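Local structure of dihydropyrimidinase (Brevibacillus agri, 3SFW) at residues H239-R247 / P289-L300; F280-S288 / T333-I341. The protein probably catalyses the reversible hydrolytic ring opening of dihydropyrimidines such as dihydrouracil at a two-zinc centre. All coordinates share one frame; numbering follows the deposited sequence.

Overall arrangement
Both contacts lie in the later part of the chain, within the amidohydrolase family region. The chain first leaves strand 234-237 and enters 239-247, which runs from a zinc ligand into helix 243-254. It then passes strand 258-263 and helix 265-269 and reaches 280-288, the first half of contact 2. Residues 289-300 follow directly, run into helix 295-305 and close the loop of contact 1. Further on, 333-341 returns to 280-288 and closes contact 2. The segments therefore alternate, and the two loops cross. Contact 1 ties two barrel helices together; contact 2 joins two loops. They touch where H239 NE2 lies 3.8 Å from S288 O.

Contact 1. Residues H239-R247 / P289-L300; sequences HVSCADAVR and PPLREKWNQDVL. With ZN (zinc ion), chain D; ACT (acetate ion), chain C.
R292 reaches S241 with a bent side chain. CB lies 4.1 Å from S241 O, and CG comes closer, 3.3 Å from the same atom. The bend at chi2 (-56°) takes CD past S241 OG and brings NE round to it. NE donates to OG at 2.8 Å, nearly in the guanidinium plane. Further out, NH2 forms a salt bridge with E217 of helix 214-230, and NH1 bonds to the backbone O of R212. E217 also bonds S241 OG, so one carboxylate holds both partners.

Before this turn, P289 follows a cis peptide bond. Its CD lies over one face of the H239 ring, 3.4 Å from the centroid, a CH-pi contact. H239 NE2 binds zinc at 2.2 Å, and H183 shares that metal, so the proline packs on a first-shell ligand. This is the usual place for metal ligands in the amidohydrolase TIM barrel: H239 comes just after strand 234-237, and helix 243-254 follows.

That helix and helix 295-305 lie side by side, their short segments 25° apart in direction. N296 OD1 accepts the N-H of A243 at 2.8 Å in an almost straight bond (175°), and it also accepts a hydrogen bond from water 1. N296 ND2 bonds back to E293 O, which fixes the turn of the amide. Beyond it the seam is apolar. A243 CB meets W295 CZ3 at 3.5 Å and also V299 CG1. V246 CG2 packs on L300 CD2, which lies 3.5 Å from V240 O. E254 of the second subunit packs against V246 and V299.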
loop_
_atom_site.group_PDB
_atom_site.type_symbol
_atom_site.label_atom_id
_atom_site.label_comp_id
_atom_site.label_asym_id
_atom_site.label_seq_id
_atom_site.Cartn_x
_atom_site.Cartn_y
_atom_site.Cartn_z
ATOM N N HIS A 239 -18.738 11.242 -7.839
ATOM C CA HIS A 239 -19.401 10.107 -7.171
ATOM C C HIS A 239 -18.473 8.920 -6.902
ATOM O O HIS A 239 -18.731 7.822 -7.382
ATOM C CB HIS A 239 -20.722 9.651 -7.897
ATOM C CG HIS A 239 -20.603 9.415 -9.390
ATOM N ND1 HIS A 239 -19.610 8.632 -9.959
ATOM C CD2 HIS A 239 -21.448 9.753 -10.404
ATOM C CE1 HIS A 239 -19.817 8.558 -11.275
ATOM N NE2 HIS A 239 -20.935 9.215 -11.556
ATOM N N VAL A 240 -17.503 9.111 -6.004
ATOM C CA VAL A 240 -16.711 7.972 -5.482
ATOM C C VAL A 240 -17.633 7.142 -4.541
ATOM O O VAL A 240 -18.255 7.708 -3.628
ATOM C CB VAL A 240 -15.456 8.499 -4.709
ATOM C CG1 VAL A 240 -14.675 7.327 -4.045
ATOM C CG2 VAL A 240 -14.543 9.249 -5.666
ATOM N N SER A 241 -17.827 5.839 -4.837
ATOM C CA SER A 241 -18.842 5.091 -4.070
ATOM C C SER A 241 -18.255 3.999 -3.208
ATOM O O SER A 241 -18.973 3.367 -2.410
ATOM C CB SER A 241 -19.888 4.465 -5.021
ATOM O OG SER A 241 -19.338 3.365 -5.748
ATOM N N CYS A 242 -16.992 3.662 -3.436
ATOM C CA CYS A 242 -16.459 2.435 -2.840
ATOM C C CYS A 242 -15.038 2.543 -2.366
ATOM O O CYS A 242 -14.268 3.436 -2.781
ATOM C CB CYS A 242 -16.577 1.249 -3.791
ATOM S SG CYS A 242 -15.561 1.364 -5.290
ATOM N N ALA A 243 -14.706 1.666 -1.422
ATOM C CA ALA A 243 -13.378 1.670 -0.803
ATOM C C ALA A 243 -12.267 1.450 -1.815
ATOM O O ALA A 243 -11.212 2.093 -1.717
ATOM C CB ALA A 243 -13.298 0.589 0.342
ATOM N N ASP A 244 -12.522 0.649 -2.850
ATOM C CA ASP A 244 -11.502 0.395 -3.875
ATOM C C ASP A 244 -11.053 1.741 -4.482
ATOM O O ASP A 244 -9.857 1.997 -4.624
ATOM C CB ASP A 244 -12.111 -0.493 -4.957
ATOM C CG ASP A 244 -11.084 -1.024 -5.945
ATOM O OD1 ASP A 244 -11.283 -2.173 -6.397
ATOM O OD2 ASP A 244 -10.121 -0.312 -6.330
ATOM N N ALA A 245 -12.022 2.591 -4.803
ATOM C CA ALA A 245 -11.720 3.895 -5.390
ATOM C C ALA A 245 -11.093 4.842 -4.369
ATOM O O ALA A 245 -10.117 5.569 -4.695
ATOM C CB ALA A 245 -12.947 4.505 -6.008
ATOM N N VAL A 246 -11.621 4.840 -3.148
ATOM C CA VAL A 246 -11.021 5.679 -2.093
ATOM C C VAL A 246 -9.534 5.368 -1.909
ATOM O O VAL A 246 -8.701 6.270 -1.870
ATOM C CB VAL A 246 -11.738 5.479 -0.740
ATOM C CG1 VAL A 246 -10.948 6.191 0.370
ATOM C CG2 VAL A 246 -13.208 6.041 -0.789
ATOM N N ARG A 247 -9.191 4.082 -1.846
ATOM C CA ARG A 247 -7.778 3.689 -1.651
ATOM C C ARG A 247 -6.872 4.255 -2.751
ATOM O O ARG A 247 -5.750 4.658 -2.485
ATOM C CB ARG A 247 -7.643 2.134 -1.648
ATOM C CG ARG A 247 -8.331 1.529 -0.452
ATOM C CD ARG A 247 -8.589 0.024 -0.653
ATOM N NE ARG A 247 -9.464 -0.480 0.394
ATOM C CZ ARG A 247 -10.119 -1.637 0.318
ATOM N NH1 ARG A 247 -9.990 -2.390 -0.766
ATOM N NH2 ARG A 247 -10.906 -2.032 1.310
ATOM N N PRO A 289 -22.373 5.012 -10.332
ATOM C CA PRO A 289 -22.132 3.637 -9.888
ATOM C C PRO A 289 -23.215 3.169 -8.976
ATOM O O PRO A 289 -23.931 3.962 -8.379
ATOM C CB PRO A 289 -20.809 3.728 -9.112
ATOM C CG PRO A 289 -20.694 5.182 -8.727
ATOM C CD PRO A 289 -21.298 5.927 -9.877
ATOM N N PRO A 290 -23.401 1.838 -8.915
ATOM C CA PRO A 290 -24.549 1.355 -8.140
ATOM C C PRO A 290 -24.310 1.507 -6.640
ATOM O O PRO A 290 -23.169 1.587 -6.179
ATOM C CB PRO A 290 -24.601 -0.138 -8.518
ATOM C CG PRO A 290 -23.138 -0.505 -8.826
ATOM C CD PRO A 290 -22.544 0.780 -9.454
ATOM N N LEU A 291 -25.372 1.382 -5.866
ATOM C CA LEU A 291 -25.247 1.251 -4.408
ATOM C C LEU A 291 -24.379 0.035 -4.076
ATOM O O LEU A 291 -24.336 -0.926 -4.860
ATOM C CB LEU A 291 -26.659 1.107 -3.805
ATOM C CG LEU A 291 -27.494 2.380 -3.885
ATOM C CD1 LEU A 291 -28.870 2.153 -3.214
ATOM C CD2 LEU A 291 -26.759 3.537 -3.173
ATOM N N ARG A 292 -23.662 0.116 -2.949
ATOM C CA ARG A 292 -22.568 -0.794 -2.592
ATOM C C ARG A 292 -22.911 -1.529 -1.294
ATOM O O ARG A 292 -23.809 -1.119 -0.528
ATOM C CB ARG A 292 -21.269 0.003 -2.352
ATOM C CG ARG A 292 -20.848 0.869 -3.555
ATOM C CD ARG A 292 -20.700 -0.055 -4.829
ATOM N NE ARG A 292 -19.939 0.618 -5.913
ATOM C CZ ARG A 292 -19.724 0.073 -7.111
ATOM N NH1 ARG A 292 -20.159 -1.178 -7.383
ATOM N NH2 ARG A 292 -19.001 0.725 -8.021
ATOM N N GLU A 293 -22.141 -2.559 -1.007
ATOM C CA GLU A 293 -22.243 -3.233 0.300
ATOM C C GLU A 293 -22.050 -2.178 1.382
ATOM O O GLU A 293 -21.202 -1.303 1.253
ATOM C CB GLU A 293 -21.166 -4.302 0.408
ATOM C CG GLU A 293 -21.448 -5.503 -0.491
ATOM C CD GLU A 293 -20.308 -6.543 -0.531
ATOM O OE1 GLU A 293 -19.132 -6.242 -0.211
ATOM O OE2 GLU A 293 -20.537 -7.592 -1.159
ATOM N N LYS A 294 -22.829 -2.264 2.449
ATOM C CA LYS A 294 -22.950 -1.166 3.387
ATOM C C LYS A 294 -21.593 -0.796 4.019
ATOM O O LYS A 294 -21.387 0.366 4.393
ATOM C CB LYS A 294 -23.947 -1.556 4.486
ATOM C CG LYS A 294 -24.273 -0.396 5.446
ATOM C CD LYS A 294 -25.454 -0.771 6.358
ATOM C CE LYS A 294 -25.575 0.248 7.505
ATOM N NZ LYS A 294 -25.962 1.651 6.996
ATOM N N TRP A 295 -20.698 -1.768 4.186
ATOM C CA TRP A 295 -19.386 -1.455 4.801
ATOM C C TRP A 295 -18.624 -0.335 4.066
ATOM O O TRP A 295 -17.786 0.351 4.685
ATOM C CB TRP A 295 -18.477 -2.700 4.925
ATOM C CG TRP A 295 -17.976 -3.251 3.625
ATOM C CD1 TRP A 295 -18.573 -4.218 2.874
ATOM C CD2 TRP A 295 -16.761 -2.908 2.953
ATOM N NE1 TRP A 295 -17.783 -4.516 1.776
ATOM C CE2 TRP A 295 -16.689 -3.699 1.786
ATOM C CE3 TRP A 295 -15.746 -1.976 3.194
ATOM C CZ2 TRP A 295 -15.631 -3.610 0.885
ATOM C CZ3 TRP A 295 -14.659 -1.942 2.320
ATOM C CH2 TRP A 295 -14.628 -2.721 1.174
ATOM N N ASN A 296 -18.897 -0.145 2.766
ATOM C CA ASN A 296 -18.238 0.943 2.026
ATOM C C ASN A 296 -18.545 2.324 2.595
ATOM O O ASN A 296 -17.737 3.250 2.444
ATOM C CB ASN A 296 -18.559 0.903 0.525
ATOM C CG ASN A 296 -17.887 -0.235 -0.162
ATOM O OD1 ASN A 296 -16.706 -0.146 -0.530
ATOM N ND2 ASN A 296 -18.604 -1.378 -0.277
ATOM N N GLN A 297 -19.722 2.480 3.223
ATOM C CA GLN A 297 -20.170 3.822 3.661
ATOM C C GLN A 297 -19.151 4.381 4.631
ATOM O O GLN A 297 -18.791 5.573 4.552
ATOM C CB GLN A 297 -21.518 3.735 4.375
ATOM C CG GLN A 297 -22.653 3.298 3.410
ATOM C CD GLN A 297 -23.934 3.021 4.145
ATOM O OE1 GLN A 297 -23.960 2.992 5.393
ATOM N NE2 GLN A 297 -25.021 2.835 3.391
ATOM N N ASP A 298 -18.747 3.568 5.617
ATOM C CA ASP A 298 -17.846 4.145 6.634
ATOM C C ASP A 298 -16.474 4.531 6.083
ATOM O O ASP A 298 -15.819 5.458 6.612
ATOM C CB ASP A 298 -17.729 3.286 7.901
ATOM C CG ASP A 298 -18.876 3.568 8.906
ATOM O OD1 ASP A 298 -19.179 2.647 9.686
ATOM O OD2 ASP A 298 -19.496 4.681 8.902
ATOM N N VAL A 299 -16.026 3.800 5.066
ATOM C CA VAL A 299 -14.788 4.178 4.375
ATOM C C VAL A 299 -14.958 5.558 3.689
ATOM O O VAL A 299 -14.059 6.402 3.757
ATOM C CB VAL A 299 -14.363 3.114 3.366
ATOM C CG1 VAL A 299 -12.993 3.508 2.687
ATOM C CG2 VAL A 299 -14.169 1.716 4.067
ATOM N N LEU A 300 -16.113 5.793 3.059
ATOM C CA LEU A 300 -16.415 7.159 2.515
ATOM C C LEU A 300 -16.447 8.267 3.604
ATOM O O LEU A 300 -15.856 9.358 3.439
ATOM C CB LEU A 300 -17.748 7.161 1.742
ATOM C CG LEU A 300 -17.769 6.231 0.527
ATOM C CD1 LEU A 300 -19.199 6.158 0.006
ATOM C CD2 LEU A 300 -16.820 6.694 -0.609
HETATM ZN ZN ZN D . -21.939 9.740 -13.429
HETATM C C ACT C . -10.534 0.795 3.714
HETATM O O ACT C . -11.163 -0.291 3.758
HETATM O OXT ACT C . -10.348 1.484 4.793
HETATM C CH3 ACT C . -10.061 1.241 2.422
HETATM O O HOH W 1 -14.773 -1.339 -2.391
HETATM O O HOH W 2 -23.247 9.939 -15.065
HETATM O O HOH W 3 -23.700 8.402 -13.088
#

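Contact 2. Residues F280-S288 / T333-I341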
loop_
_atom_site.group_PDB
_atom_site.type_symbol
_atom_site.label_atom_id
_atom_site.label_comp_id
_atom_site.label_asym_id
_atom_site.label_seq_id
_atom_site.Cartn_x
_atom_site.Cartn_y
_atom_site.Cartn_z
ATOM N N PHE A 280 -40.747 -4.237 -8.208
ATOM C CA PHE A 280 -40.018 -3.237 -9.010
ATOM C C PHE A 280 -39.515 -2.055 -8.200
ATOM O O PHE A 280 -38.905 -1.122 -8.799
ATOM C CB PHE A 280 -40.884 -2.736 -10.173
ATOM C CG PHE A 280 -40.098 -2.108 -11.320
ATOM C CD1 PHE A 280 -39.066 -2.799 -11.933
ATOM C CD2 PHE A 280 -40.351 -0.792 -11.706
ATOM C CE1 PHE A 280 -38.325 -2.214 -13.006
ATOM C CE2 PHE A 280 -39.590 -0.182 -12.774
ATOM C CZ PHE A 280 -38.581 -0.915 -13.403
ATOM N N GLU A 281 -39.741 -2.052 -6.877
ATOM C CA GLU A 281 -39.373 -0.868 -6.055
ATOM C C GLU A 281 -37.878 -0.587 -6.124
ATOM O O GLU A 281 -37.443 0.582 -6.005
ATOM C CB GLU A 281 -39.785 -1.008 -4.578
ATOM C CG GLU A 281 -41.265 -0.860 -4.335
ATOM C CD GLU A 281 -41.743 0.596 -4.272
ATOM O OE1 GLU A 281 -41.199 1.406 -3.493
ATOM O OE2 GLU A 281 -42.784 0.876 -4.893
ATOM N N GLY A 282 -37.116 -1.646 -6.380
ATOM C CA GLY A 282 -35.658 -1.567 -6.530
ATOM C C GLY A 282 -35.254 -0.553 -7.617
ATOM O O GLY A 282 -34.153 0.014 -7.542
ATOM N N ALA A 283 -36.112 -0.363 -8.628
ATOM C CA ALA A 283 -35.781 0.552 -9.761
ATOM C C ALA A 283 -35.648 1.999 -9.280
ATOM O O ALA A 283 -34.949 2.813 -9.908
ATOM C CB ALA A 283 -36.818 0.470 -10.861
ATOM N N LYS A 284 -36.303 2.320 -8.173
ATOM C CA LYS A 284 -36.125 3.651 -7.543
ATOM C C LYS A 284 -34.659 3.954 -7.185
ATOM O O LYS A 284 -34.277 5.138 -7.071
ATOM C CB LYS A 284 -36.948 3.727 -6.278
ATOM C CG LYS A 284 -38.461 3.807 -6.543
ATOM C CD LYS A 284 -39.237 3.822 -5.212
ATOM C CE LYS A 284 -40.702 4.154 -5.438
ATOM N NZ LYS A 284 -41.512 4.102 -4.153
ATOM N N TYR A 285 -33.876 2.896 -6.964
ATOM C CA TYR A 285 -32.490 3.051 -6.473
ATOM C C TYR A 285 -31.465 2.759 -7.549
ATOM O O TYR A 285 -30.277 2.579 -7.244
ATOM C CB TYR A 285 -32.243 2.115 -5.254
ATOM C CG TYR A 285 -33.140 2.492 -4.111
ATOM C CD1 TYR A 285 -32.746 3.482 -3.208
ATOM C CD2 TYR A 285 -34.459 1.977 -4.019
ATOM C CE1 TYR A 285 -33.611 3.930 -2.203
ATOM C CE2 TYR A 285 -35.320 2.397 -2.989
ATOM C CZ TYR A 285 -34.880 3.393 -2.091
ATOM O OH TYR A 285 -35.708 3.887 -1.090
ATOM N N VAL A 286 -31.918 2.699 -8.804
ATOM C CA VAL A 286 -31.006 2.413 -9.927
ATOM C C VAL A 286 -30.364 3.741 -10.421
ATOM O O VAL A 286 -31.057 4.660 -10.787
ATOM C CB VAL A 286 -31.785 1.736 -11.103
ATOM C CG1 VAL A 286 -30.958 1.802 -12.429
ATOM C CG2 VAL A 286 -32.085 0.282 -10.715
ATOM N N TRP A 287 -29.063 3.841 -10.194
ATOM C CA TRP A 287 -28.204 4.977 -10.627
ATOM C C TRP A 287 -26.805 4.406 -10.608
ATOM O O TRP A 287 -26.605 3.270 -10.136
ATOM C CB TRP A 287 -28.296 6.176 -9.659
ATOM C CG TRP A 287 -28.225 5.807 -8.190
ATOM C CD1 TRP A 287 -27.143 5.329 -7.518
ATOM C CD2 TRP A 287 -29.269 6.006 -7.213
ATOM N NE1 TRP A 287 -27.457 5.195 -6.153
ATOM C CE2 TRP A 287 -28.757 5.601 -5.960
ATOM C CE3 TRP A 287 -30.619 6.439 -7.299
ATOM C CZ2 TRP A 287 -29.546 5.616 -4.784
ATOM C CZ3 TRP A 287 -31.371 6.534 -6.136
ATOM C CH2 TRP A 287 -30.820 6.165 -4.885
ATOM N N SER A 288 -25.839 5.124 -11.198
ATOM C CA SER A 288 -24.514 4.514 -11.421
ATOM C C SER A 288 -23.461 5.493 -10.941
ATOM O O SER A 288 -23.670 6.673 -11.072
ATOM C CB SER A 288 -24.287 4.262 -12.912
ATOM O OG SER A 288 -25.265 3.335 -13.402
ATOM N N THR A 333 -31.446 -2.809 -17.890
ATOM C CA THR A 333 -30.591 -1.926 -18.706
ATOM C C THR A 333 -31.364 -0.754 -19.292
ATOM O O THR A 333 -30.772 0.231 -19.737
ATOM C CB THR A 333 -29.823 -2.665 -19.852
ATOM O OG1 THR A 333 -30.726 -2.997 -20.914
ATOM C CG2 THR A 333 -29.006 -3.893 -19.364
ATOM N N LYS A 334 -32.690 -0.841 -19.301
ATOM C CA LYS A 334 -33.515 0.250 -19.804
ATOM C C LYS A 334 -34.136 1.107 -18.724
ATOM O O LYS A 334 -34.957 1.976 -19.012
ATOM C CB LYS A 334 -34.600 -0.276 -20.752
ATOM C CG LYS A 334 -33.970 -0.921 -22.001
ATOM C CD LYS A 334 -35.039 -1.304 -23.032
ATOM C CE LYS A 334 -34.349 -1.869 -24.282
ATOM N NZ LYS A 334 -35.262 -2.840 -24.955
ATOM N N ILE A 335 -33.781 0.862 -17.469
ATOM C CA ILE A 335 -34.271 1.742 -16.383
ATOM C C ILE A 335 -33.394 3.020 -16.474
ATOM O O ILE A 335 -32.187 2.904 -16.493
ATOM C CB ILE A 335 -34.037 1.132 -14.952
ATOM C CG1 ILE A 335 -34.747 -0.236 -14.759
ATOM C CG2 ILE A 335 -34.517 2.101 -13.916
ATOM C CD1 ILE A 335 -34.326 -0.968 -13.455
ATOM N N PRO A 336 -34.024 4.194 -16.698
ATOM C CA PRO A 336 -33.209 5.404 -16.775
ATOM C C PRO A 336 -32.450 5.579 -15.451
ATOM O O PRO A 336 -33.017 5.393 -14.373
ATOM C CB PRO A 336 -34.237 6.522 -17.001
ATOM C CG PRO A 336 -35.616 5.900 -16.594
ATOM C CD PRO A 336 -35.460 4.460 -16.960
ATOM N N ASN A 337 -31.138 5.759 -15.541
ATOM C CA ASN A 337 -30.268 5.742 -14.328
ATOM C C ASN A 337 -30.258 7.133 -13.672
ATOM O O ASN A 337 -30.018 8.143 -14.345
ATOM C CB ASN A 337 -28.804 5.451 -14.705
ATOM C CG ASN A 337 -28.522 4.011 -15.089
ATOM O OD1 ASN A 337 -27.363 3.659 -15.179
ATOM N ND2 ASN A 337 -29.552 3.206 -15.408
ATOM N N GLY A 338 -30.505 7.199 -12.374
ATOM C CA GLY A 338 -30.442 8.487 -11.644
ATOM C C GLY A 338 -31.375 8.535 -10.466
ATOM O O GLY A 338 -32.470 7.945 -10.484
ATOM N N GLY A 339 -30.984 9.286 -9.440
ATOM C CA GLY A 339 -31.871 9.470 -8.263
ATOM C C GLY A 339 -32.248 10.914 -7.959
ATOM O O GLY A 339 -31.593 11.846 -8.469
ATOM N N PRO A 340 -33.305 11.135 -7.132
ATOM C CA PRO A 340 -33.693 12.470 -6.713
ATOM C C PRO A 340 -33.026 12.827 -5.427
ATOM O O PRO A 340 -33.482 12.425 -4.346
ATOM C CB PRO A 340 -35.246 12.381 -6.524
ATOM C CG PRO A 340 -35.618 10.905 -6.891
ATOM C CD PRO A 340 -34.292 10.126 -6.703
ATOM N N ILE A 341 -31.904 13.530 -5.550
ATOM C CA ILE A 341 -30.989 13.710 -4.437
ATOM C C ILE A 341 -30.768 15.214 -4.086
ATOM O O ILE A 341 -30.240 15.546 -3.017
ATOM C CB ILE A 341 -29.596 13.041 -4.788
ATOM C CG1 ILE A 341 -29.749 11.635 -5.369
ATOM C CG2 ILE A 341 -28.660 13.010 -3.525
ATOM C CD1 ILE A 341 -30.408 10.628 -4.365
#
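The two segments meet where each is in loop conformation, just after the 3-10 segment 281-284, and are closest at W287 and G338, whose CA atoms are 4.3 Å apart. One backbone bond joins them. G338 N donates to V286 O at 3.0 Å, almost straight and on a lone pair in the carbonyl plane. G338 has phi and psi of 150° and 149°, a conformation in which any side chain would collide with the carbonyl O of N337. G339 is limited by the contact itself: a CB would run into W287 CZ3.

W287 lays the six-membered side of its indole beside this pair of glycines, with CE3 3.4 Å from G339 CA. Its CG lies between the backbone N and the carbonyl carbon (chi1 45°), which sets the indole there. G338 O is in the ring plane, at the edge. Y285 O sits over one face.

I335 fills the other end. Its CD1 touches V286 CG2 at 3.8 Å and A283 CB at 3.9 Å. The I335 and V286 side chains cross at about a right angle. F280 comes in from the opposite direction, CZ toward I335 CG1.

N337 lies between these two ends. Its OD1 accepts from S288 OG at 2.8 Å, with the donor above the carbonyl plane. Its ND2 makes a weak bond to I335 O and lies 3.6 Å from V286 CG1. With an alanine in place of N337, the S288 hydroxyl would probably lose this acceptor and a gap would open beside V286.

The S288 side chain comes within about 6 Å of a zinc ion, and H316 holds I341 N. Long excursions between a barrel strand and the next barrel helix border the metal centre in amidohydrolase TIM barrels, and this contact is consistent with pairing two of them near the two-zinc site.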